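Local coordinates for protein putative drug/sodium antiporter (Escherichia coli, PDB 4Z3N) that probably works as a MATE-family antiporter, moving the genotoxin colibactin across the cell membrane of its producer, at residues I67-L73 with I147-A151; D285-A291 with A367-A372. One frame throughout, in Å; residues are numbered along the deposited sequence.

Contact 1 of 2, residues I67-L73 with I147-A151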
loop_
_atom_site.group_PDB
_atom_site.type_symbol
_atom_site.label_atom_id
_atom_site.label_comp_id
_atom_site.label_asym_id
_atom_site.label_seq_id
_atom_site.Cartn_x
_atom_site.Cartn_y
_atom_site.Cartn_z
ATOM N N ILE A 67 -8.101 -29.421 -0.922
ATOM C CA ILE A 67 -7.632 -29.819 -2.241
ATOM C C ILE A 67 -7.385 -28.553 -3.089
ATOM O O ILE A 67 -6.245 -28.237 -3.453
ATOM C CB ILE A 67 -8.652 -30.775 -2.908
ATOM C CG1 ILE A 67 -9.118 -31.815 -1.883
ATOM C CG2 ILE A 67 -8.053 -31.465 -4.124
ATOM C CD1 ILE A 67 -10.049 -32.861 -2.435
ATOM N N ILE A 68 -8.461 -27.821 -3.365
ATOM C CA ILE A 68 -8.407 -26.542 -4.067
ATOM C C ILE A 68 -7.689 -25.464 -3.239
ATOM O O ILE A 68 -7.443 -24.354 -3.714
ATOM C CB ILE A 68 -9.834 -26.061 -4.445
ATOM C CG1 ILE A 68 -10.512 -27.080 -5.358
ATOM C CG2 ILE A 68 -9.805 -24.715 -5.152
ATOM C CD1 ILE A 68 -11.772 -26.563 -6.017
ATOM N N ALA A 69 -7.301 -25.812 -2.016
ATOM C CA ALA A 69 -6.849 -24.833 -1.033
ATOM C C ALA A 69 -5.443 -24.337 -1.346
ATOM O O ALA A 69 -4.868 -23.584 -0.571
ATOM C CB ALA A 69 -6.899 -25.427 0.373
ATOM N N GLY A 70 -4.884 -24.801 -2.463
ATOM C CA GLY A 70 -3.703 -24.194 -3.061
ATOM C C GLY A 70 -4.016 -22.891 -3.801
ATOM O O GLY A 70 -3.178 -22.353 -4.530
ATOM N N VAL A 71 -5.241 -22.398 -3.636
ATOM C CA VAL A 71 -5.589 -21.039 -4.022
ATOM C C VAL A 71 -4.660 -20.082 -3.268
ATOM O O VAL A 71 -4.254 -19.039 -3.787
ATOM C CB VAL A 71 -7.085 -20.710 -3.703
ATOM C CG1 VAL A 71 -7.264 -20.382 -2.235
ATOM C CG2 VAL A 71 -7.593 -19.550 -4.545
ATOM N N GLY A 72 -4.317 -20.457 -2.038
ATOM C CA GLY A 72 -3.474 -19.636 -1.190
ATOM C C GLY A 72 -2.068 -19.525 -1.735
ATOM O O GLY A 72 -1.364 -18.558 -1.472
ATOM N N LEU A 73 -1.656 -20.526 -2.499
ATOM C CA LEU A 73 -0.341 -20.523 -3.126
ATOM C C LEU A 73 -0.211 -19.334 -4.076
ATOM O O LEU A 73 0.867 -18.765 -4.245
ATOM C CB LEU A 73 -0.109 -21.847 -3.868
ATOM C CG LEU A 73 1.190 -22.148 -4.617
ATOM C CD1 LEU A 73 1.309 -23.638 -4.792
ATOM C CD2 LEU A 73 1.223 -21.493 -5.973
ATOM N N ILE A 147 -1.104 -30.291 -4.813
ATOM C CA ILE A 147 -1.636 -29.131 -5.508
ATOM C C ILE A 147 -0.693 -28.593 -6.583
ATOM O O ILE A 147 0.351 -28.022 -6.282
ATOM C CB ILE A 147 -1.939 -28.005 -4.507
ATOM C CG1 ILE A 147 -0.700 -27.678 -3.681
ATOM C CG2 ILE A 147 -3.077 -28.408 -3.578
ATOM C CD1 ILE A 147 -0.890 -26.521 -2.743
ATOM N N ILE A 148 -1.058 -28.816 -7.842
ATOM C CA ILE A 148 -0.452 -28.125 -8.977
ATOM C C ILE A 148 -1.533 -27.671 -9.959
ATOM O O ILE A 148 -1.672 -26.483 -10.238
ATOM C CB ILE A 148 0.602 -28.983 -9.709
ATOM C CG1 ILE A 148 1.226 -28.163 -10.841
ATOM C CG2 ILE A 148 0.009 -30.312 -10.202
ATOM C CD1 ILE A 148 2.262 -28.902 -11.642
ATOM N N GLY A 149 -2.254 -28.641 -10.522
ATOM C CA GLY A 149 -3.323 -28.379 -11.469
ATOM C C GLY A 149 -4.286 -27.346 -10.933
ATOM O O GLY A 149 -4.754 -26.483 -11.678
ATOM N N TYR A 150 -4.566 -27.423 -9.633
ATOM C CA TYR A 150 -5.360 -26.399 -8.959
ATOM C C TYR A 150 -4.616 -25.071 -8.925
ATOM O O TYR A 150 -5.206 -24.013 -9.126
ATOM C CB TYR A 150 -5.725 -26.839 -7.538
ATOM C CG TYR A 150 -6.804 -27.890 -7.513
ATOM C CD1 TYR A 150 -8.118 -27.567 -7.834
ATOM C CD2 TYR A 150 -6.510 -29.210 -7.186
ATOM C CE1 TYR A 150 -9.112 -28.524 -7.825
ATOM C CE2 TYR A 150 -7.501 -30.177 -7.173
ATOM C CZ TYR A 150 -8.803 -29.827 -7.494
ATOM O OH TYR A 150 -9.805 -30.775 -7.486
ATOM N N ALA A 151 -3.312 -25.145 -8.681
ATOM C CA ALA A 151 -2.459 -23.966 -8.649
ATOM C C ALA A 151 -2.395 -23.261 -10.009
ATOM O O ALA A 151 -2.576 -22.046 -10.083
ATOM C CB ALA A 151 -1.066 -24.350 -8.181
#

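Contact 2 of 2, residues D285-A291 with A367-A372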
loop_
_atom_site.group_PDB
_atom_site.type_symbol
_atom_site.label_atom_id
_atom_site.label_comp_id
_atom_site.label_asym_id
_atom_site.label_seq_id
_atom_site.Cartn_x
_atom_site.Cartn_y
_atom_site.Cartn_z
ATOM N N ASP A 285 14.992 -18.418 16.418
ATOM C CA ASP A 285 13.956 -19.248 17.022
ATOM C C ASP A 285 12.685 -19.338 16.155
ATOM O O ASP A 285 12.011 -18.345 15.896
ATOM C CB ASP A 285 13.639 -18.719 18.423
ATOM C CG ASP A 285 12.637 -19.574 19.169
ATOM O OD1 ASP A 285 11.608 -19.967 18.576
ATOM O OD2 ASP A 285 12.876 -19.841 20.368
ATOM N N VAL A 286 12.339 -20.556 15.778
ATOM C CA VAL A 286 11.158 -20.873 14.988
ATOM C C VAL A 286 9.861 -20.305 15.573
ATOM O O VAL A 286 8.904 -20.061 14.835
ATOM C CB VAL A 286 11.039 -22.432 14.849
ATOM C CG1 VAL A 286 9.766 -22.875 14.142
ATOM C CG2 VAL A 286 12.255 -22.969 14.135
ATOM N N ASN A 287 9.813 -20.122 16.895
ATOM C CA ASN A 287 8.607 -19.603 17.562
ATOM C C ASN A 287 8.392 -18.095 17.293
ATOM O O ASN A 287 7.260 -17.634 17.111
ATOM C CB ASN A 287 8.669 -19.853 19.073
ATOM C CG ASN A 287 8.712 -21.341 19.434
ATOM O OD1 ASN A 287 7.766 -22.084 19.168
ATOM N ND2 ASN A 287 9.802 -21.768 20.074
ATOM N N ALA A 288 9.492 -17.343 17.256
ATOM C CA ALA A 288 9.456 -15.928 16.903
ATOM C C ALA A 288 8.900 -15.729 15.487
ATOM O O ALA A 288 8.208 -14.741 15.203
ATOM C CB ALA A 288 10.833 -15.319 17.029
ATOM N N MET A 289 9.191 -16.677 14.603
ATOM C CA MET A 289 8.653 -16.613 13.253
ATOM C C MET A 289 7.149 -16.866 13.271
ATOM O O MET A 289 6.406 -16.215 12.538
ATOM C CB MET A 289 9.358 -17.608 12.331
ATOM C CG MET A 289 8.840 -17.583 10.904
ATOM S SD MET A 289 9.132 -15.999 10.076
ATOM C CE MET A 289 7.454 -15.498 9.712
ATOM N N ALA A 290 6.703 -17.796 14.117
ATOM C CA ALA A 290 5.274 -18.002 14.334
ATOM C C ALA A 290 4.608 -16.783 15.009
ATOM O O ALA A 290 3.474 -16.416 14.661
ATOM C CB ALA A 290 5.040 -19.254 15.152
ATOM N N ALA A 291 5.304 -16.160 15.962
ATOM C CA ALA A 291 4.789 -14.950 16.625
ATOM C C ALA A 291 4.477 -13.827 15.617
ATOM O O ALA A 291 3.386 -13.256 15.618
ATOM C CB ALA A 291 5.776 -14.455 17.676
ATOM N N ALA A 367 5.751 -19.892 24.241
ATOM C CA ALA A 367 6.900 -19.245 23.635
ATOM C C ALA A 367 6.431 -18.366 22.464
ATOM O O ALA A 367 6.985 -17.285 22.236
ATOM C CB ALA A 367 7.916 -20.271 23.168
ATOM N N VAL A 368 5.412 -18.823 21.734
ATOM C CA VAL A 368 4.913 -18.054 20.607
ATOM C C VAL A 368 4.142 -16.803 21.045
ATOM O O VAL A 368 4.294 -15.746 20.436
ATOM C CB VAL A 368 4.026 -18.903 19.685
ATOM C CG1 VAL A 368 3.232 -18.003 18.709
ATOM C CG2 VAL A 368 4.884 -19.891 18.924
ATOM N N SER A 369 3.338 -16.903 22.097
ATOM C CA SER A 369 2.612 -15.730 22.572
ATOM C C SER A 369 3.548 -14.822 23.385
ATOM O O SER A 369 3.313 -13.622 23.504
ATOM C CB SER A 369 1.388 -16.134 23.402
ATOM O OG SER A 369 1.729 -16.212 24.775
ATOM N N ASP A 370 4.622 -15.384 23.924
ATOM C CA ASP A 370 5.620 -14.556 24.600
ATOM C C ASP A 370 6.424 -13.713 23.615
ATOM O O ASP A 370 6.682 -12.532 23.850
ATOM C CB ASP A 370 6.571 -15.413 25.435
ATOM C CG ASP A 370 6.006 -15.740 26.791
ATOM O OD1 ASP A 370 4.914 -15.218 27.127
ATOM O OD2 ASP A 370 6.656 -16.507 27.528
ATOM N N TYR A 371 6.826 -14.330 22.512
ATOM C CA TYR A 371 7.582 -13.627 21.495
ATOM C C TYR A 371 6.745 -12.512 20.879
ATOM O O TYR A 371 7.248 -11.418 20.605
ATOM C CB TYR A 371 8.037 -14.596 20.415
ATOM C CG TYR A 371 9.386 -15.212 20.665
ATOM C CD1 TYR A 371 10.440 -14.452 21.140
ATOM C CD2 TYR A 371 9.612 -16.564 20.409
ATOM C CE1 TYR A 371 11.688 -15.022 21.362
ATOM C CE2 TYR A 371 10.858 -17.142 20.621
ATOM C CZ TYR A 371 11.890 -16.368 21.103
ATOM O OH TYR A 371 13.134 -16.928 21.322
ATOM N N ALA A 372 5.465 -12.797 20.664
ATOM C CA ALA A 372 4.570 -11.829 20.062
ATOM C C ALA A 372 4.369 -10.633 20.991
ATOM O O ALA A 372 4.210 -9.498 20.527
ATOM C CB ALA A 372 3.248 -12.476 19.724
#

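Contact 1 of 2, residues I67-L73 with I147-A151
Ile68 and Tyr150 bring the two backbones together, with their CA atoms 5.8 Å apart; two residues on in the first segment and one in the second, Gly70 and Ala151 come within 5.7 Å, CA to CA. The first segment is the irregular lead-in to helix 75-101: residues 69-73 wind as a 3-10 turn, begun by the bond from Val71 N to Ile68 O. The second runs from the loop at Ile147 into the opening turn of helix 149-159, with Ile148 at the N-cap position. The pair thus illustrates how a tight turn can be seated against the start of a helix.

Tyr150 makes the largest single contribution, followed by Ile147. One face of the tyrosine ring receives the backbone of 67-68, and Ile68 CA makes a CH-pi contact 4.2 Å from the ring centroid and 22° off the normal. Ile67 reaches the hydroxyl half of the ring, its CG2 branch meeting CE2 of Tyr150, while CG1 of Ile68 lies toward CE1, where the separation is too short to be trusted in detail. Ile147 uses two branches. Its CG2 rests against Ile67 O; its CG1 sits between backbone N and carbonyl carbon (chi1 55°), and the extended second torsion carries CD1 on to within 3.7 Å of Gly70 CA, a position without a side chain. That same methyl passes Leu73 CD1 at 4.2 Å, the two side chains running in opposite directions, and Leu73 CD1 also meets Ala151 CB at 4.2 Å. Phe154, one turn on in helix 149-159, touches Ile68 and Val71.

No hydrogen bond crosses between the segments. Cohesion therefore rests on shape and on the burial of aliphatic and aromatic carbon, graded from the exposed Ile67 to the buried Gly70 and Ala151.

Contact 2 of 2, residues D285-A291 with A367-A372
Tyr371 lays one face of its ring over Ala288, whose CB stands 3.9 Å from the ring centroid and 14° off the normal, a CH-pi contact that opens the apolar part of this helix crossing. The segment axes of 286-291 and 367-372 approach to 7.8 Å at a signed angle of -64°, and small residues make such closeness possible. Ala291 sits close against the second helix, its CB 3.6 Å from Tyr371 CB and 3.8 Å from Ala372 CB. Val368 spreads its two methyls over one side of helix 286-322, CG1 at the Ala291 backbone and CG2 at Ala290 CB and the Asn287 side chain, which it crosses at about a right angle.

The polar interactions gather at the N-terminus of helix 286-322. Asp285, at the N-cap, accepts the backbone N-H of Asn287 on OD1, a capping bond modelled so short that its exact length is doubtful, and, more weakly, its ND2. With CG anti to the backbone N, the carboxylate extends to the ring edge of Tyr371, its plane turned 78° from the ring and its OD2 3.1 Å from Tyr371 OH.

Ile432 and Tyr436 of helix 432-453 touch both Ala288 and Tyr371, so a third helix joins the crossing. Helix 250-284 flanks helix 286-322, with Ile281 against Ala288 and Met289.

Contacts 1 and 2 lie in different MatE repeats of the sequence, share no helix, and do not touch, their nearest atoms being about 15 Å apart. Neither belongs to the core of the molecule: each centre is about 26 Å from that of the chain, and each is partly buried. Both lay a tyrosine face against a neighbouring backbone or alanine and use small residues where the backbones come close. They differ in architecture. Contact 1 sets a 3-10 turn against a helix start and is apolar across its interface, whereas contact 2 is a crossing of two helices, in which a capping aspartate brings a carboxylate to the tyrosine hydroxyl beside alanine-rich packing.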